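Betaine aldehyde dehydrogenase (Staphylococcus aureus subsp. aureus COL, PDB 4QTO) catalyses the NAD-dependent oxidation of betaine aldehyde to glycine betaine, as a tetrameric member of the aldehyde dehydrogenase family. Local coordinates at residues 211-214 and 215-219; 301-304 and 305-309; 361-364 and 365-369. All coordinates share one frame; numbering follows the deposited sequence.

All three contacts are local, each made within one helix or, in contact 2, where the helix ends, and no two share an element: contact 1 lies on helix 211-223, contact 2 at the end of helix 294-306, contact 3 on helix 358-373. Contacts 1 and 2 are buried, whereas contact 3 is partly exposed and lies farther out, about 23 Å from the centre of the chain to its own centre against about 17 Å for the others. Contacts 2 and 3 are neighbours, with nearest atoms about 6 Å apart. Chemistry follows place: contact 1 combines apolar packing with an ion pair, contact 2 unwinds into a loop beside a second subunit, and contact 3 carries mostly polar side chains.

Contact 1 (211-214 and 215-219)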
ATOM      1  N   LEU A 211      27.341 -19.213 -19.902  1.00 11.72           N
ATOM      2  CA  LEU A 211      28.251 -18.125 -20.312  1.00 12.16           C
ATOM      3  C   LEU A 211      27.899 -16.720 -19.824  1.00 11.52           C
ATOM      4  O   LEU A 211      28.739 -16.050 -19.200  1.00 11.15           O
ATOM      5  CB  LEU A 211      28.470 -18.121 -21.813  1.00 12.95           C
ATOM      6  CG  LEU A 211      28.974 -19.441 -22.379  1.00 14.38           C
ATOM      7  CD1 LEU A 211      29.168 -19.306 -23.886  1.00 15.88           C
ATOM      8  CD2 LEU A 211      30.251 -19.916 -21.735  1.00 14.45           C
ATOM      9  N   THR A 212      26.686 -16.258 -20.096  1.00 10.37           N
ATOM     10  CA  THR A 212      26.338 -14.915 -19.655  1.00 10.71           C
ATOM     11  C   THR A 212      26.223 -14.820 -18.125  1.00 10.66           C
ATOM     12  O   THR A 212      26.376 -13.732 -17.559  1.00 10.66           O
ATOM     13  CB  THR A 212      25.051 -14.408 -20.316  1.00 11.11           C
ATOM     14  OG1 THR A 212      24.019 -15.373 -20.076  1.00 10.96           O
ATOM     15  CG2 THR A 212      25.254 -14.137 -21.789  1.00 12.51           C
ATOM     16  N   THR A 213      25.943 -15.935 -17.446  1.00 10.02           N
ATOM     17  CA  THR A 213      25.849 -15.932 -15.980  1.00 10.32           C
ATOM     18  C   THR A 213      27.256 -15.743 -15.359  1.00 10.49           C
ATOM     19  O   THR A 213      27.451 -14.993 -14.401  1.00 10.34           O
ATOM     20  CB  THR A 213      25.088 -17.155 -15.448  1.00 10.96           C
ATOM     21  OG1 THR A 213      23.785 -17.220 -16.073  1.00 11.13           O
ATOM     22  CG2 THR A 213      24.919 -17.078 -13.945  1.00 11.15           C
ATOM     23  N   ILE A 214      28.236 -16.438 -15.916  1.00 10.77           N
ATOM     24  CA  ILE A 214      29.615 -16.226 -15.500  1.00 10.99           C
ATOM     25  C   ILE A 214      29.943 -14.745 -15.726  1.00 10.86           C
ATOM     26  O   ILE A 214      30.509 -14.085 -14.846  1.00 10.57           O
ATOM     27  CB  ILE A 214      30.576 -17.121 -16.320  1.00 11.78           C
ATOM     28  CG1 ILE A 214      30.397 -18.596 -15.945  1.00 12.09           C
ATOM     29  CG2 ILE A 214      32.022 -16.694 -16.069  1.00 12.84           C
ATOM     30  CD1 ILE A 214      31.095 -19.548 -16.904  1.00 12.07           C
ATOM     31  N   ARG A 215      29.581 -14.197 -16.897  1.00 10.12           N
ATOM     32  CA  ARG A 215      29.921 -12.782 -17.184  1.00 11.33           C
ATOM     33  C   ARG A 215      29.274 -11.838 -16.193  1.00 10.95           C
ATOM     34  O   ARG A 215      29.944 -10.902 -15.712  1.00 11.30           O
ATOM     35  CB  ARG A 215      29.565 -12.407 -18.626  1.00 12.28           C
ATOM     36  CG  ARG A 215      30.009 -11.021 -19.035  1.00 14.28           C
ATOM     37  CD  ARG A 215      31.523 -10.902 -19.070  1.00 15.41           C
ATOM     38  NE  ARG A 215      31.918  -9.540 -19.497  1.00 16.40           N
ATOM     39  CZ  ARG A 215      32.639  -8.690 -18.779  1.00 17.41           C
ATOM     40  NH1 ARG A 215      33.199  -9.043 -17.620  1.00 18.21           N
ATOM     41  NH2 ARG A 215      32.874  -7.476 -19.263  1.00 18.56           N
ATOM     42  N   VAL A 216      27.997 -12.057 -15.858  1.00 10.03           N
ATOM     43  CA  VAL A 216      27.335 -11.138 -14.922  1.00 10.22           C
ATOM     44  C   VAL A 216      27.988 -11.231 -13.528  1.00 10.41           C
ATOM     45  O   VAL A 216      28.055 -10.217 -12.822  1.00 10.67           O
ATOM     46  CB  VAL A 216      25.798 -11.275 -14.888  1.00 10.71           C
ATOM     47  CG1 VAL A 216      25.359 -12.470 -14.061  1.00 10.89           C
ATOM     48  CG2 VAL A 216      25.220 -10.011 -14.334  1.00 10.91           C
ATOM     49  N   PHE A 217      28.455 -12.424 -13.120  1.00  9.91           N
ATOM     50  CA  PHE A 217      29.184 -12.539 -11.857  1.00 10.35           C
ATOM     51  C   PHE A 217      30.482 -11.719 -11.902  1.00 11.13           C
ATOM     52  O   PHE A 217      30.844 -11.079 -10.910  1.00 11.15           O
ATOM     53  CB  PHE A 217      29.407 -13.968 -11.420  1.00 10.61           C
ATOM     54  CG  PHE A 217      28.293 -14.481 -10.564  1.00 10.09           C
ATOM     55  CD1 PHE A 217      27.080 -14.837 -11.126  1.00 10.60           C
ATOM     56  CD2 PHE A 217      28.461 -14.548  -9.198  1.00 11.14           C
ATOM     57  CE1 PHE A 217      26.034 -15.253 -10.315  1.00 10.66           C
ATOM     58  CE2 PHE A 217      27.429 -14.997  -8.383  1.00 11.30           C
ATOM     59  CZ  PHE A 217      26.227 -15.339  -8.935  1.00 10.65           C
ATOM     60  N   GLU A 218      31.185 -11.744 -13.038  1.00 10.55           N
ATOM     61  CA  GLU A 218      32.384 -10.874 -13.186  1.00 11.09           C
ATOM     62  C   GLU A 218      31.972  -9.408 -12.983  1.00 10.65           C
ATOM     63  O   GLU A 218      32.644  -8.659 -12.271  1.00 11.76           O
ATOM     64  CB  GLU A 218      33.028 -11.034 -14.555  1.00 11.28           C
ATOM     65  CG  GLU A 218      33.614 -12.424 -14.822  1.00 12.46           C
ATOM     66  CD  GLU A 218      34.248 -12.547 -16.185  1.00 16.07           C
ATOM     67  OE1 GLU A 218      33.980 -11.679 -17.071  1.00 16.41           O
ATOM     68  OE2 GLU A 218      35.035 -13.501 -16.363  1.00 15.64           O
ATOM     69  N   LEU A 219      30.873  -8.993 -13.613  1.00 10.33           N
ATOM     70  CA  LEU A 219      30.415  -7.599 -13.489  1.00 10.14           C
ATOM     71  C   LEU A 219      29.984  -7.235 -12.063  1.00  9.85           C
ATOM     72  O   LEU A 219      30.265  -6.136 -11.577  1.00 10.62           O
ATOM     73  CB  LEU A 219      29.296  -7.309 -14.499  1.00 10.10           C
ATOM     74  CG  LEU A 219      29.666  -7.492 -15.966  1.00 11.31           C
ATOM     75  CD1 LEU A 219      28.448  -7.307 -16.855  1.00 11.69           C
ATOM     76  CD2 LEU A 219      30.778  -6.531 -16.385  1.00 12.06           C
TER
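Four backbone hydrogen bonds carry the first turn of helix 211-223 into the next: Arg-215 N to Leu-211 O, Val-216 N to Thr-212 O, Phe-217 N to Thr-213 O and Glu-218 N to Ile-214 O. The last spans 3.0 Å from Glu-218 N to Ile-214 O.

One apolar touch follows the same spacing. Thr-213 and Phe-217 run side by side in the same direction, with Thr-213 CG2 4.2 Å from Phe-217 CD1. Two C-H groups lie against the carbonyl oxygen of Thr-213: the Phe-217 ring turns its edge to it, CD1 being 3.3 Å from Thr-213 O, and Val-216 CG1, set between its backbone N and carbonyl carbon (chi1 79°), also comes to 3.3 Å from Thr-213 O.

The charged pair belongs to the second turn. Arg-215 NH1 forms a salt bridge with the anti lone pair of Glu-218 OE1 at 2.8 Å, while Leu-219 CD2 lies 3.4 Å above the guanidinium plane, offset toward the rim. Glu-218 OE2 is bound by Ser-32 N, and Thr-212 OG1 by Glu-118.

Phe-217 and Thr-213 pack on strand 230-232, as expected for the connecting helix of the beta-alpha-beta unit 200-204, 211-223, 230-232, part of the Rossmann-type nucleotide-binding fold.

Contact 2 (301-304 and 305-309); sequences ALNG and GYFHA
Leu-302 and Tyr-306 pack one turn apart at the C-terminal end of helix 294-306, a helix of the aldehyde dehydrogenase fold that gives way at Phe-307 to a loop at the subunit interface. The backbone bonds weaken toward this end. Gly-305 N gives a 2.9 Å hydrogen bond to Ala-301 O, and Tyr-306 N one of 3.0 Å to Leu-302 O. Phe-307 N reaches Asn-303 O only weakly, at 3.4 Å; that oxygen also accepts from His-472 NE2. Beyond it, a water lies within hydrogen-bonding distance of two carbonyls, 2.9 Å from Gly-304 O and 3.0 Å from Phe-307 O, bridging the gap between the last helical turn and the departing chain. The Gly-304 backbone is also hydrogen-bonded to that of Gly-316.

Asn-303 ND2 donates back along the helix to Gln-300 OE1, and weakly to Asp-299 OD2; Tyr-306 OH bonds to Thr-399 O.

Tyr-306 CG stands anti to its own carbonyl carbon (chi1 -49°), which carries the ring back along the helix until CE2 is 4.1 Å from Leu-302 CD2. Phe-307 and Asn-303 lie side by side, amide and ring planes 43° apart. Trp-517 and Phe-518 of a second subunit meet the Phe-307 ring, so this helix end takes part in the subunit interface. Asn-303 touches the ring at Phe-307 CE2, which lies 3.6 Å from both Asn-303 CB and Asn-303 OD1.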
ATOM      1  N   ALA A 301       0.101 -14.992 -33.739  1.00 10.05           N
ATOM      2  CA  ALA A 301       0.098 -16.426 -33.535  1.00 10.04           C
ATOM      3  C   ALA A 301       1.494 -16.951 -33.927  1.00 10.86           C
ATOM      4  O   ALA A 301       2.040 -17.852 -33.281  1.00 11.10           O
ATOM      5  CB  ALA A 301      -0.975 -17.109 -34.361  1.00 10.71           C
ATOM      6  N   LEU A 302       2.062 -16.385 -34.983  1.00 10.69           N
ATOM      7  CA  LEU A 302       3.437 -16.736 -35.380  1.00 11.41           C
ATOM      8  C   LEU A 302       4.404 -16.338 -34.272  1.00 10.60           C
ATOM      9  O   LEU A 302       5.290 -17.110 -33.882  1.00 11.31           O
ATOM     10  CB  LEU A 302       3.814 -16.039 -36.676  1.00 11.43           C
ATOM     11  CG  LEU A 302       3.064 -16.493 -37.933  1.00 11.94           C
ATOM     12  CD1 LEU A 302       3.112 -15.398 -38.994  1.00 12.45           C
ATOM     13  CD2 LEU A 302       3.590 -17.817 -38.462  1.00 12.92           C
ATOM     14  N   ASN A 303       4.250 -15.114 -33.764  1.00 10.26           N
ATOM     15  CA  ASN A 303       5.142 -14.637 -32.717  1.00 10.25           C
ATOM     16  C   ASN A 303       5.027 -15.508 -31.476  1.00 10.94           C
ATOM     17  O   ASN A 303       6.034 -15.901 -30.861  1.00 11.15           O
ATOM     18  CB  ASN A 303       4.863 -13.172 -32.409  1.00 10.75           C
ATOM     19  CG  ASN A 303       5.060 -12.274 -33.625  1.00 12.29           C
ATOM     20  OD1 ASN A 303       5.821 -12.596 -34.548  1.00 13.12           O
ATOM     21  ND2 ASN A 303       4.360 -11.158 -33.643  1.00 13.47           N
ATOM     22  N   GLY A 304       3.791 -15.795 -31.086  1.00 10.69           N
ATOM     23  CA  GLY A 304       3.565 -16.637 -29.948  1.00 11.06           C
ATOM     24  C   GLY A 304       4.149 -18.022 -30.086  1.00 10.86           C
ATOM     25  O   GLY A 304       4.704 -18.574 -29.121  1.00 11.85           O
ATOM     26  N   GLY A 305       4.064 -18.603 -31.284  1.00 11.09           N
ATOM     27  CA  GLY A 305       4.528 -19.951 -31.444  1.00 10.58           C
ATOM     28  C   GLY A 305       6.016 -20.151 -31.640  1.00 10.59           C
ATOM     29  O   GLY A 305       6.561 -21.156 -31.204  1.00 11.52           O
ATOM     30  N   TYR A 306       6.681 -19.172 -32.267  1.00 10.20           N
ATOM     31  CA  TYR A 306       8.020 -19.411 -32.838  1.00 10.79           C
ATOM     32  C   TYR A 306       9.190 -18.533 -32.414  1.00 11.59           C
ATOM     33  O   TYR A 306      10.327 -18.801 -32.814  1.00 11.60           O
ATOM     34  CB  TYR A 306       7.898 -19.493 -34.376  1.00 11.42           C
ATOM     35  CG  TYR A 306       6.788 -20.438 -34.803  1.00 11.64           C
ATOM     36  CD1 TYR A 306       6.891 -21.817 -34.593  1.00 12.30           C
ATOM     37  CD2 TYR A 306       5.660 -19.961 -35.463  1.00 11.61           C
ATOM     38  CE1 TYR A 306       5.881 -22.674 -34.963  1.00 12.48           C
ATOM     39  CE2 TYR A 306       4.633 -20.829 -35.851  1.00 12.98           C
ATOM     40  CZ  TYR A 306       4.747 -22.171 -35.591  1.00 12.94           C
ATOM     41  OH  TYR A 306       3.711 -23.021 -35.972  1.00 12.41           O
ATOM     42  N   PHE A 307       8.948 -17.479 -31.653  1.00 11.49           N
ATOM     43  CA  PHE A 307      10.095 -16.783 -31.074  1.00 12.51           C
ATOM     44  C   PHE A 307      10.893 -17.800 -30.246  1.00 11.74           C
ATOM     45  O   PHE A 307      10.325 -18.662 -29.571  1.00 10.84           O
ATOM     46  CB  PHE A 307       9.675 -15.556 -30.259  1.00 13.21           C
ATOM     47  CG  PHE A 307       9.614 -14.299 -31.062  1.00 15.41           C
ATOM     48  CD1 PHE A 307      10.800 -13.728 -31.566  1.00 18.64           C
ATOM     49  CD2 PHE A 307       8.441 -13.656 -31.299  1.00 17.68           C
ATOM     50  CE1 PHE A 307      10.770 -12.577 -32.314  1.00 18.65           C
ATOM     51  CE2 PHE A 307       8.403 -12.482 -32.043  1.00 18.71           C
ATOM     52  CZ  PHE A 307       9.566 -11.954 -32.557  1.00 18.62           C
ATOM     53  N   HIS A 308      12.232 -17.710 -30.352  1.00 11.72           N
ATOM     54  CA  HIS A 308      13.190 -18.637 -29.714  1.00 12.33           C
ATOM     55  C   HIS A 308      12.833 -20.084 -29.995  1.00 12.14           C
ATOM     56  O   HIS A 308      12.950 -20.976 -29.130  1.00 12.04           O
ATOM     57  CB  HIS A 308      13.300 -18.440 -28.200  1.00 12.13           C
ATOM     58  CG  HIS A 308      14.594 -18.909 -27.602  1.00 12.35           C
ATOM     59  ND1 HIS A 308      15.538 -19.636 -28.293  1.00 13.80           N
ATOM     60  CD2 HIS A 308      15.066 -18.802 -26.340  1.00 12.35           C
ATOM     61  CE1 HIS A 308      16.550 -19.915 -27.496  1.00 13.42           C
ATOM     62  NE2 HIS A 308      16.293 -19.406 -26.304  1.00 13.44           N
ATOM     63  N   ALA A 309      12.369 -20.349 -31.222  1.00 12.11           N
ATOM     64  CA  ALA A 309      11.943 -21.699 -31.618  1.00 12.45           C
ATOM     65  C   ALA A 309      10.919 -22.310 -30.655  1.00 12.42           C
ATOM     66  O   ALA A 309      10.896 -23.521 -30.442  1.00 12.75           O
ATOM     67  CB  ALA A 309      13.155 -22.612 -31.825  1.00 13.72           C
TER
HETATM   68  O   HOH W   1       7.547 -18.064 -28.565  1.00 14.04           O

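Contact 3 (361-364 and 365-369)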
ATOM      1  N   ARG A 361      15.861 -31.697 -28.863  1.00 17.61           N
ATOM      2  CA  ARG A 361      15.344 -31.938 -30.193  1.00 18.29           C
ATOM      3  C   ARG A 361      14.716 -33.338 -30.270  1.00 19.54           C
ATOM      4  O   ARG A 361      13.633 -33.524 -30.852  1.00 19.38           O
ATOM      5  CB  ARG A 361      16.405 -31.779 -31.273  1.00 20.17           C
ATOM      6  CG  ARG A 361      15.783 -32.062 -32.645  1.00 21.52           C
ATOM      7  CD  ARG A 361      16.601 -31.557 -33.809  1.00 24.64           C
ATOM      8  NE  ARG A 361      17.884 -32.221 -33.915  1.00 23.81           N
ATOM      9  CZ  ARG A 361      18.731 -32.065 -34.940  1.00 25.36           C
ATOM     10  NH1 ARG A 361      18.441 -31.278 -36.000  1.00 22.80           N
ATOM     11  NH2 ARG A 361      19.870 -32.719 -34.912  1.00 25.07           N
ATOM     12  N   ASN A 362      15.374 -34.330 -29.671  1.00 21.38           N
ATOM     13  CA  ASN A 362      14.820 -35.685 -29.670  1.00 21.92           C
ATOM     14  C   ASN A 362      13.460 -35.736 -28.963  1.00 21.92           C
ATOM     15  O   ASN A 362      12.552 -36.459 -29.406  1.00 21.00           O
ATOM     16  CB  ASN A 362      15.792 -36.671 -29.010  1.00 25.01           C
ATOM     17  CG  ASN A 362      17.041 -36.896 -29.835  1.00 26.81           C
ATOM     18  OD1 ASN A 362      17.075 -36.608 -31.034  1.00 31.55           O
ATOM     19  ND2 ASN A 362      18.052 -37.463 -29.212  1.00 29.94           N
ATOM     20  N   LYS A 363      13.303 -34.963 -27.891  1.00 19.63           N
ATOM     21  CA  LYS A 363      12.043 -34.925 -27.165  1.00 21.35           C
ATOM     22  C   LYS A 363      10.938 -34.329 -28.048  1.00 19.75           C
ATOM     23  O   LYS A 363       9.816 -34.841 -28.096  1.00 19.35           O
ATOM     24  CB  LYS A 363      12.189 -34.101 -25.884  1.00 25.45           C
ATOM     25  CG  LYS A 363      10.991 -34.218 -24.958  1.00 33.06           C
ATOM     26  CD  LYS A 363      11.004 -33.176 -23.841  1.00 40.19           C
ATOM     27  CE  LYS A 363      12.289 -33.151 -23.030  1.00 47.61           C
ATOM     28  NZ  LYS A 363      12.566 -34.429 -22.330  1.00 58.01           N
ATOM     29  N   ILE A 364      11.266 -33.247 -28.752  1.00 18.86           N
ATOM     30  CA  ILE A 364      10.300 -32.608 -29.648  1.00 18.49           C
ATOM     31  C   ILE A 364       9.901 -33.616 -30.730  1.00 19.05           C
ATOM     32  O   ILE A 364       8.715 -33.794 -31.052  1.00 19.61           O
ATOM     33  CB  ILE A 364      10.897 -31.342 -30.289  1.00 18.36           C
ATOM     34  CG1 ILE A 364      11.154 -30.287 -29.212  1.00 18.49           C
ATOM     35  CG2 ILE A 364       9.956 -30.819 -31.360  1.00 18.99           C
ATOM     36  CD1 ILE A 364      12.067 -29.153 -29.659  1.00 18.38           C
ATOM     37  N   GLU A 365      10.888 -34.294 -31.298  1.00 19.91           N
ATOM     38  CA  GLU A 365      10.617 -35.305 -32.322  1.00 23.66           C
ATOM     39  C   GLU A 365       9.698 -36.406 -31.836  1.00 23.10           C
ATOM     40  O   GLU A 365       8.774 -36.852 -32.570  1.00 22.60           O
ATOM     41  CB  GLU A 365      11.919 -35.938 -32.829  1.00 28.12           C
ATOM     42  CG  GLU A 365      12.674 -34.945 -33.665  1.00 33.09           C
ATOM     43  CD  GLU A 365      14.030 -35.422 -34.150  1.00 40.78           C
ATOM     44  OE1 GLU A 365      14.765 -36.145 -33.429  1.00 39.82           O
ATOM     45  OE2 GLU A 365      14.391 -34.958 -35.244  1.00 45.34           O
ATOM     46  N   SER A 366       9.911 -36.861 -30.609  1.00 20.99           N
ATOM     47  CA  SER A 366       9.073 -37.909 -30.064  1.00 22.75           C
ATOM     48  C   SER A 366       7.617 -37.457 -29.959  1.00 22.32           C
ATOM     49  O   SER A 366       6.694 -38.259 -30.054  1.00 22.66           O
ATOM     50  CB  SER A 366       9.588 -38.386 -28.697  1.00 23.82           C
ATOM     51  OG  SER A 366       9.375 -37.409 -27.696  1.00 28.34           O
ATOM     52  N   TYR A 367       7.397 -36.159 -29.711  1.00 21.50           N
ATOM     53  CA  TYR A 367       6.034 -35.650 -29.629  1.00 20.49           C
ATOM     54  C   TYR A 367       5.291 -35.715 -30.962  1.00 19.69           C
ATOM     55  O   TYR A 367       4.064 -35.809 -30.981  1.00 18.13           O
ATOM     56  CB  TYR A 367       5.999 -34.243 -29.028  1.00 19.99           C
ATOM     57  CG  TYR A 367       5.863 -34.257 -27.547  1.00 21.48           C
ATOM     58  CD1 TYR A 367       4.653 -34.646 -26.950  1.00 22.07           C
ATOM     59  CD2 TYR A 367       6.896 -33.827 -26.710  1.00 23.92           C
ATOM     60  CE1 TYR A 367       4.483 -34.641 -25.576  1.00 24.66           C
ATOM     61  CE2 TYR A 367       6.735 -33.824 -25.328  1.00 26.46           C
ATOM     62  CZ  TYR A 367       5.532 -34.225 -24.765  1.00 26.31           C
ATOM     63  OH  TYR A 367       5.390 -34.216 -23.381  1.00 27.02           O
ATOM     64  N   MET A 368       6.022 -35.636 -32.060  1.00 19.62           N
ATOM     65  CA  MET A 368       5.383 -35.698 -33.370  1.00 20.61           C
ATOM     66  C   MET A 368       4.728 -37.077 -33.554  1.00 23.39           C
ATOM     67  O   MET A 368       3.615 -37.179 -34.042  1.00 21.90           O
ATOM     68  CB  MET A 368       6.379 -35.408 -34.478  1.00 21.39           C
ATOM     69  CG  MET A 368       7.057 -34.039 -34.427  1.00 21.56           C
ATOM     70  SD  MET A 368       5.930 -32.646 -34.469  1.00 21.24           S
ATOM     71  CE  MET A 368       5.684 -32.358 -32.733  1.00 19.85           C
ATOM     72  N   ASP A 369       5.429 -38.111 -33.125  1.00 25.47           N
ATOM     73  CA  ASP A 369       4.927 -39.473 -33.173  1.00 29.08           C
ATOM     74  C   ASP A 369       3.676 -39.605 -32.310  1.00 24.98           C
ATOM     75  O   ASP A 369       2.687 -40.214 -32.717  1.00 26.06           O
ATOM     76  CB  ASP A 369       6.014 -40.457 -32.672  1.00 36.76           C
ATOM     77  CG  ASP A 369       7.239 -40.515 -33.587  1.00 45.98           C
ATOM     78  OD1 ASP A 369       7.081 -40.222 -34.800  1.00 51.39           O
ATOM     79  OD2 ASP A 369       8.356 -40.852 -33.075  1.00 41.91           O
TER
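Arg-361 begins the contact by accepting, at its carbonyl oxygen, a hydrogen bond from Glu-365 N, with 2.9 Å between Arg-361 O and Glu-365 N. Its side chain lies across that of Glu-365, and Arg-361 CG comes 4.1 Å from Glu-365 CD. The guanidinium and carboxylate planes are almost parallel, 2° apart, yet the charged atoms do not touch: Arg-361 NE and Glu-365 OE2 are 4.6 Å apart. Each group has a firmer partner nearby, Phe-395 O for Arg-361 NH1 and Arg-384 for Glu-365 OE2.

Asn-362 O takes the backbone bond from Ser-366 N, while its side chain lies obliquely across the Glu-365 carboxylate.

Lys-363 O is gripped twice. Ser-366 OG donates a short bond of 2.6 Å to Lys-363 O, and Tyr-367 N a longer one of 3.2 Å, both from the same face of the carbonyl plane. The serine hydroxyl can reach back because chi1 of 71° places OG between the backbone N and the carbonyl carbon. The Tyr-367 ring passes the same oxygen, with CD2 3.4 Å from Lys-363 O, and its OH bonds to Glu-413.

Ile-364 O receives two weak bonds, from Tyr-367 N and Met-368 N. Met-368, bent at chi2 and chi3, brings CE to 3.8 Å from Ile-364 O and packs on strand 399-402, as Ile-364 packs on Phe-396.

Helix 358-373 is thus amphipathic here. Ser-366 OG is tied to the helix's own backbone, and Arg-361, Glu-365 and Tyr-367 to residues outside it. Arg-384, the salt-bridge partner of Glu-365, also sits close to Arg-361, so the one carboxylate probably offsets both arginines; with no bond between their charged atoms, its attraction to Arg-361 is probably the weaker, longer-range one.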